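Putative cell surface protein (Streptococcus pyogenes, PDB 4OFQ) is a cell-surface adhesin of the antigen I/II family that probably helps the bacterium attach to host or other surfaces. Local coordinates at residues 70-84 against 152-166. Residues are numbered along the deposited sequence; the frame is centred on the assembly and turned at random.
Sequences YKDEAIDGHSLVVNS and NLSFKLKQDFKKGDI. With CA (calcium ion), chain C.
The hydroxyl of Ser79 works both ways: OG accepts the backbone N-H of Lys156 at 2.8 Å, almost straight, and donates to Asp76 O at 2.6 Å, within the plane of that carbonyl. A chi1 of 69°, with OG between backbone N and carbonyl carbon, brings it within reach of both, linking the type I beta turn from Asp76 to Ser79 with strand 152-157. Beyond this corner Val81 and Ser154 exchange backbone hydrogen bonds, and a classic bulge follows, Asn83 and Ser84 both facing Asn152. There Asn83 ND2 spends one bond on Ser154 OG (2.9 Å), in the plane of the Asn83 amide, and another on Asn152 OD1, the two amide planes standing 72° apart. On the buried side Leu80 CD1 lies over one face of the Phe155 ring, 3.9 Å from its centroid, while Ile75 CG2 comes within 3.5 Å of Phe155 CD1; Tyr128 adds to this cluster. Ala74 CB sits over the centre of the Phe161 ring. Two extended lysines reach across in opposite senses between loop 71-74 and segment 152-166: Lys158 NZ to Asp72 O, Lys71 NZ to Asp165 O, both at 2.7 Å. Just before this loop, Tyr70 O binds calcium with Asp69, Val124 and Glu126. The chain thus leaves the sheet of strand 64-70 at the metal site and then runs antiparallel to strand 152-157 of another, a crossing characteristic of this adhesin domain's beta-sandwich fold.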
# COMPACT_ATOMS: atom_id res chain seq x y z
N TYR A 70 3.67 -1.27 -15.10
CA TYR A 70 3.75 -0.93 -13.69
C TYR A 70 5.11 -0.32 -13.42
O TYR A 70 6.08 -0.63 -14.13
CB TYR A 70 3.55 -2.18 -12.82
CG TYR A 70 4.56 -3.29 -13.09
CD1 TYR A 70 4.32 -4.26 -14.05
CD2 TYR A 70 5.75 -3.36 -12.37
CE1 TYR A 70 5.25 -5.27 -14.31
CE2 TYR A 70 6.68 -4.37 -12.62
CZ TYR A 70 6.42 -5.33 -13.58
OH TYR A 70 7.34 -6.33 -13.81
N LYS A 71 5.20 0.55 -12.42
CA LYS A 71 6.50 1.12 -12.04
C LYS A 71 7.34 0.03 -11.37
O LYS A 71 7.07 -0.38 -10.23
CB LYS A 71 6.32 2.29 -11.08
CG LYS A 71 7.63 2.90 -10.61
CD LYS A 71 7.36 4.21 -9.90
CE LYS A 71 8.61 4.74 -9.22
NZ LYS A 71 8.30 6.04 -8.51
N ASP A 72 8.36 -0.44 -12.07
CA ASP A 72 9.06 -1.64 -11.62
C ASP A 72 9.98 -1.43 -10.40
O ASP A 72 10.43 -2.40 -9.80
CB ASP A 72 9.75 -2.38 -12.78
CG ASP A 72 10.94 -1.62 -13.36
OD1 ASP A 72 11.62 -0.87 -12.63
OD2 ASP A 72 11.20 -1.80 -14.57
N GLU A 73 10.23 -0.18 -10.05
CA GLU A 73 10.99 0.14 -8.83
C GLU A 73 10.10 -0.01 -7.60
O GLU A 73 10.57 -0.22 -6.48
CB GLU A 73 11.52 1.57 -8.89
CG GLU A 73 12.34 1.99 -7.67
CD GLU A 73 12.39 3.50 -7.48
OE1 GLU A 73 12.07 4.25 -8.43
OE2 GLU A 73 12.74 3.94 -6.36
N ALA A 74 8.79 0.10 -7.81
CA ALA A 74 7.83 0.17 -6.72
C ALA A 74 7.04 -1.13 -6.60
O ALA A 74 6.98 -1.75 -5.53
CB ALA A 74 6.88 1.34 -6.95
N ILE A 75 6.43 -1.53 -7.70
CA ILE A 75 5.61 -2.73 -7.73
C ILE A 75 6.47 -3.95 -8.02
O ILE A 75 7.31 -3.93 -8.92
CB ILE A 75 4.50 -2.58 -8.79
CG1 ILE A 75 3.35 -1.75 -8.21
CG2 ILE A 75 3.99 -3.92 -9.24
CD1 ILE A 75 2.41 -1.16 -9.25
N ASP A 76 6.29 -5.00 -7.23
CA ASP A 76 6.88 -6.30 -7.54
C ASP A 76 6.09 -6.98 -8.66
O ASP A 76 5.04 -7.56 -8.42
CB ASP A 76 6.90 -7.18 -6.28
CG ASP A 76 7.49 -8.56 -6.55
OD1 ASP A 76 8.04 -8.78 -7.65
OD2 ASP A 76 7.39 -9.42 -5.64
N GLY A 77 6.59 -6.90 -9.89
CA GLY A 77 5.86 -7.47 -11.02
C GLY A 77 5.60 -8.97 -10.90
O GLY A 77 4.61 -9.49 -11.39
N HIS A 78 6.50 -9.66 -10.21
CA HIS A 78 6.37 -11.09 -10.00
C HIS A 78 5.28 -11.49 -9.01
O HIS A 78 4.97 -12.67 -8.87
CB HIS A 78 7.72 -11.65 -9.59
CG HIS A 78 8.79 -11.33 -10.59
ND1 HIS A 78 8.93 -12.03 -11.77
CD2 HIS A 78 9.69 -10.32 -10.64
CE1 HIS A 78 9.91 -11.49 -12.48
NE2 HIS A 78 10.38 -10.45 -11.81
N SER A 79 4.69 -10.51 -8.34
CA SER A 79 3.62 -10.78 -7.36
C SER A 79 2.24 -10.76 -8.01
O SER A 79 1.24 -11.04 -7.34
CB SER A 79 3.65 -9.75 -6.23
OG SER A 79 3.25 -8.46 -6.70
N LEU A 80 2.18 -10.45 -9.30
CA LEU A 80 0.89 -10.31 -9.98
C LEU A 80 -0.02 -11.51 -9.77
O LEU A 80 0.39 -12.65 -9.99
CB LEU A 80 1.06 -10.05 -11.48
CG LEU A 80 -0.25 -10.06 -12.30
CD1 LEU A 80 -1.21 -8.94 -11.81
CD2 LEU A 80 -0.01 -9.92 -13.81
N VAL A 81 -1.25 -11.24 -9.37
CA VAL A 81 -2.31 -12.26 -9.40
C VAL A 81 -3.37 -11.76 -10.37
O VAL A 81 -3.91 -10.66 -10.20
CB VAL A 81 -2.95 -12.46 -8.02
CG1 VAL A 81 -4.18 -13.42 -8.11
CG2 VAL A 81 -1.92 -12.97 -7.01
N VAL A 82 -3.65 -12.55 -11.41
CA VAL A 82 -4.70 -12.16 -12.35
C VAL A 82 -6.02 -12.68 -11.81
O VAL A 82 -6.29 -13.88 -11.87
CB VAL A 82 -4.44 -12.72 -13.76
CG1 VAL A 82 -5.55 -12.32 -14.72
CG2 VAL A 82 -3.12 -12.22 -14.27
N ASN A 83 -6.83 -11.78 -11.26
CA ASN A 83 -8.09 -12.22 -10.67
C ASN A 83 -9.10 -12.66 -11.74
O ASN A 83 -9.81 -13.65 -11.57
CB ASN A 83 -8.64 -11.14 -9.75
CG ASN A 83 -7.63 -10.72 -8.69
OD1 ASN A 83 -7.14 -11.55 -7.94
ND2 ASN A 83 -7.28 -9.45 -8.68
N SER A 84 -9.15 -11.91 -12.83
CA SER A 84 -10.00 -12.29 -13.95
C SER A 84 -9.66 -11.44 -15.16
O SER A 84 -9.14 -10.33 -15.03
CB SER A 84 -11.47 -12.09 -13.58
OG SER A 84 -11.70 -10.72 -13.27
N ASN A 152 -8.70 -7.64 -14.14
CA ASN A 152 -8.68 -7.38 -12.70
C ASN A 152 -7.39 -7.96 -12.14
O ASN A 152 -7.23 -9.18 -12.12
CB ASN A 152 -9.90 -8.02 -12.06
CG ASN A 152 -10.14 -7.53 -10.65
OD1 ASN A 152 -9.31 -7.73 -9.77
ND2 ASN A 152 -11.29 -6.92 -10.42
N LEU A 153 -6.48 -7.09 -11.71
CA LEU A 153 -5.09 -7.45 -11.46
C LEU A 153 -4.67 -7.00 -10.06
O LEU A 153 -4.96 -5.87 -9.69
CB LEU A 153 -4.19 -6.71 -12.45
CG LEU A 153 -4.55 -6.84 -13.93
CD1 LEU A 153 -3.63 -5.97 -14.82
CD2 LEU A 153 -4.47 -8.31 -14.34
N SER A 154 -3.98 -7.86 -9.31
CA SER A 154 -3.48 -7.43 -7.99
C SER A 154 -1.96 -7.54 -7.91
O SER A 154 -1.40 -8.59 -8.24
CB SER A 154 -4.11 -8.28 -6.87
OG SER A 154 -5.51 -8.08 -6.83
N PHE A 155 -1.31 -6.48 -7.42
CA PHE A 155 0.15 -6.48 -7.23
C PHE A 155 0.49 -6.18 -5.76
O PHE A 155 -0.25 -5.46 -5.07
CB PHE A 155 0.82 -5.36 -8.04
CG PHE A 155 0.76 -5.54 -9.54
CD1 PHE A 155 1.70 -6.33 -10.20
CD2 PHE A 155 -0.17 -4.83 -10.29
CE1 PHE A 155 1.68 -6.45 -11.58
CE2 PHE A 155 -0.20 -4.95 -11.69
CZ PHE A 155 0.73 -5.75 -12.33
N LYS A 156 1.63 -6.70 -5.31
CA LYS A 156 2.27 -6.23 -4.07
C LYS A 156 3.45 -5.29 -4.40
O LYS A 156 3.97 -5.30 -5.52
CB LYS A 156 2.84 -7.41 -3.29
CG LYS A 156 1.89 -8.59 -3.17
CD LYS A 156 0.81 -8.36 -2.14
CE LYS A 156 -0.08 -9.60 -2.02
NZ LYS A 156 -1.14 -9.47 -0.97
N LEU A 157 3.86 -4.49 -3.42
CA LEU A 157 5.04 -3.62 -3.55
C LEU A 157 6.34 -4.39 -3.25
O LEU A 157 6.33 -5.38 -2.52
CB LEU A 157 4.93 -2.45 -2.57
CG LEU A 157 3.70 -1.55 -2.72
CD1 LEU A 157 3.65 -0.50 -1.61
CD2 LEU A 157 3.73 -0.89 -4.09
N LYS A 158 7.46 -3.92 -3.81
CA LYS A 158 8.77 -4.47 -3.45
C LYS A 158 9.09 -4.08 -2.02
O LYS A 158 8.85 -2.95 -1.62
CB LYS A 158 9.86 -3.96 -4.40
CG LYS A 158 9.74 -4.48 -5.85
CD LYS A 158 10.92 -4.01 -6.70
CE LYS A 158 10.99 -4.80 -8.00
NZ LYS A 158 12.08 -4.38 -8.93
N GLN A 159 9.61 -5.01 -1.22
CA GLN A 159 9.89 -4.64 0.17
C GLN A 159 10.97 -3.56 0.30
O GLN A 159 10.98 -2.82 1.28
CB GLN A 159 10.17 -5.86 1.05
CG GLN A 159 11.02 -6.94 0.42
CD GLN A 159 10.95 -8.24 1.20
OE1 GLN A 159 9.97 -8.99 1.10
NE2 GLN A 159 11.98 -8.52 1.99
N ASP A 160 11.84 -3.44 -0.69
CA ASP A 160 12.92 -2.44 -0.60
C ASP A 160 12.51 -1.05 -1.10
O ASP A 160 13.30 -0.10 -1.04
CB ASP A 160 14.22 -2.93 -1.25
CG ASP A 160 14.08 -3.20 -2.74
OD1 ASP A 160 13.09 -2.77 -3.36
OD2 ASP A 160 14.99 -3.85 -3.31
N PHE A 161 11.28 -0.93 -1.59
CA PHE A 161 10.73 0.36 -1.97
C PHE A 161 10.07 0.98 -0.74
O PHE A 161 8.97 0.58 -0.34
CB PHE A 161 9.74 0.22 -3.12
CG PHE A 161 9.19 1.53 -3.62
CD1 PHE A 161 9.96 2.37 -4.42
CD2 PHE A 161 7.91 1.93 -3.28
CE1 PHE A 161 9.46 3.58 -4.87
CE2 PHE A 161 7.40 3.13 -3.73
CZ PHE A 161 8.18 3.96 -4.53
N LYS A 162 10.76 1.94 -0.13
CA LYS A 162 10.38 2.43 1.20
C LYS A 162 9.57 3.72 1.12
O LYS A 162 8.82 4.05 2.04
CB LYS A 162 11.64 2.69 2.03
CG LYS A 162 12.60 1.51 2.11
CD LYS A 162 12.17 0.51 3.17
CE LYS A 162 13.28 -0.51 3.42
NZ LYS A 162 12.96 -1.42 4.56
N LYS A 163 9.76 4.45 0.03
CA LYS A 163 9.04 5.70 -0.17
C LYS A 163 9.07 6.09 -1.64
O LYS A 163 9.93 5.63 -2.39
CB LYS A 163 9.67 6.83 0.66
CG LYS A 163 11.05 7.27 0.18
CD LYS A 163 11.57 8.43 1.03
CE LYS A 163 12.99 8.84 0.63
NZ LYS A 163 13.05 9.40 -0.74
N GLY A 164 8.14 6.94 -2.02
CA GLY A 164 8.06 7.42 -3.39
C GLY A 164 6.64 7.25 -3.90
O GLY A 164 5.72 6.94 -3.14
N ASP A 165 6.46 7.45 -5.20
CA ASP A 165 5.14 7.24 -5.77
C ASP A 165 5.07 5.95 -6.57
O ASP A 165 6.09 5.45 -7.04
CB ASP A 165 4.71 8.44 -6.59
CG ASP A 165 4.73 9.71 -5.78
OD1 ASP A 165 3.81 9.91 -4.96
OD2 ASP A 165 5.70 10.50 -5.94
N ILE A 166 3.86 5.42 -6.68
CA ILE A 166 3.60 4.18 -7.39
C ILE A 166 2.77 4.57 -8.60
O ILE A 166 1.79 5.30 -8.46
CB ILE A 166 2.76 3.25 -6.50
CG1 ILE A 166 3.53 2.93 -5.21
CG2 ILE A 166 2.41 1.97 -7.25
CD1 ILE A 166 2.63 2.63 -4.01
CA CA C . 7.36 -0.59 -16.20
O HOH W 1 8.93 0.54 -14.83
O HOH W 2 13.04 -1.25 -5.44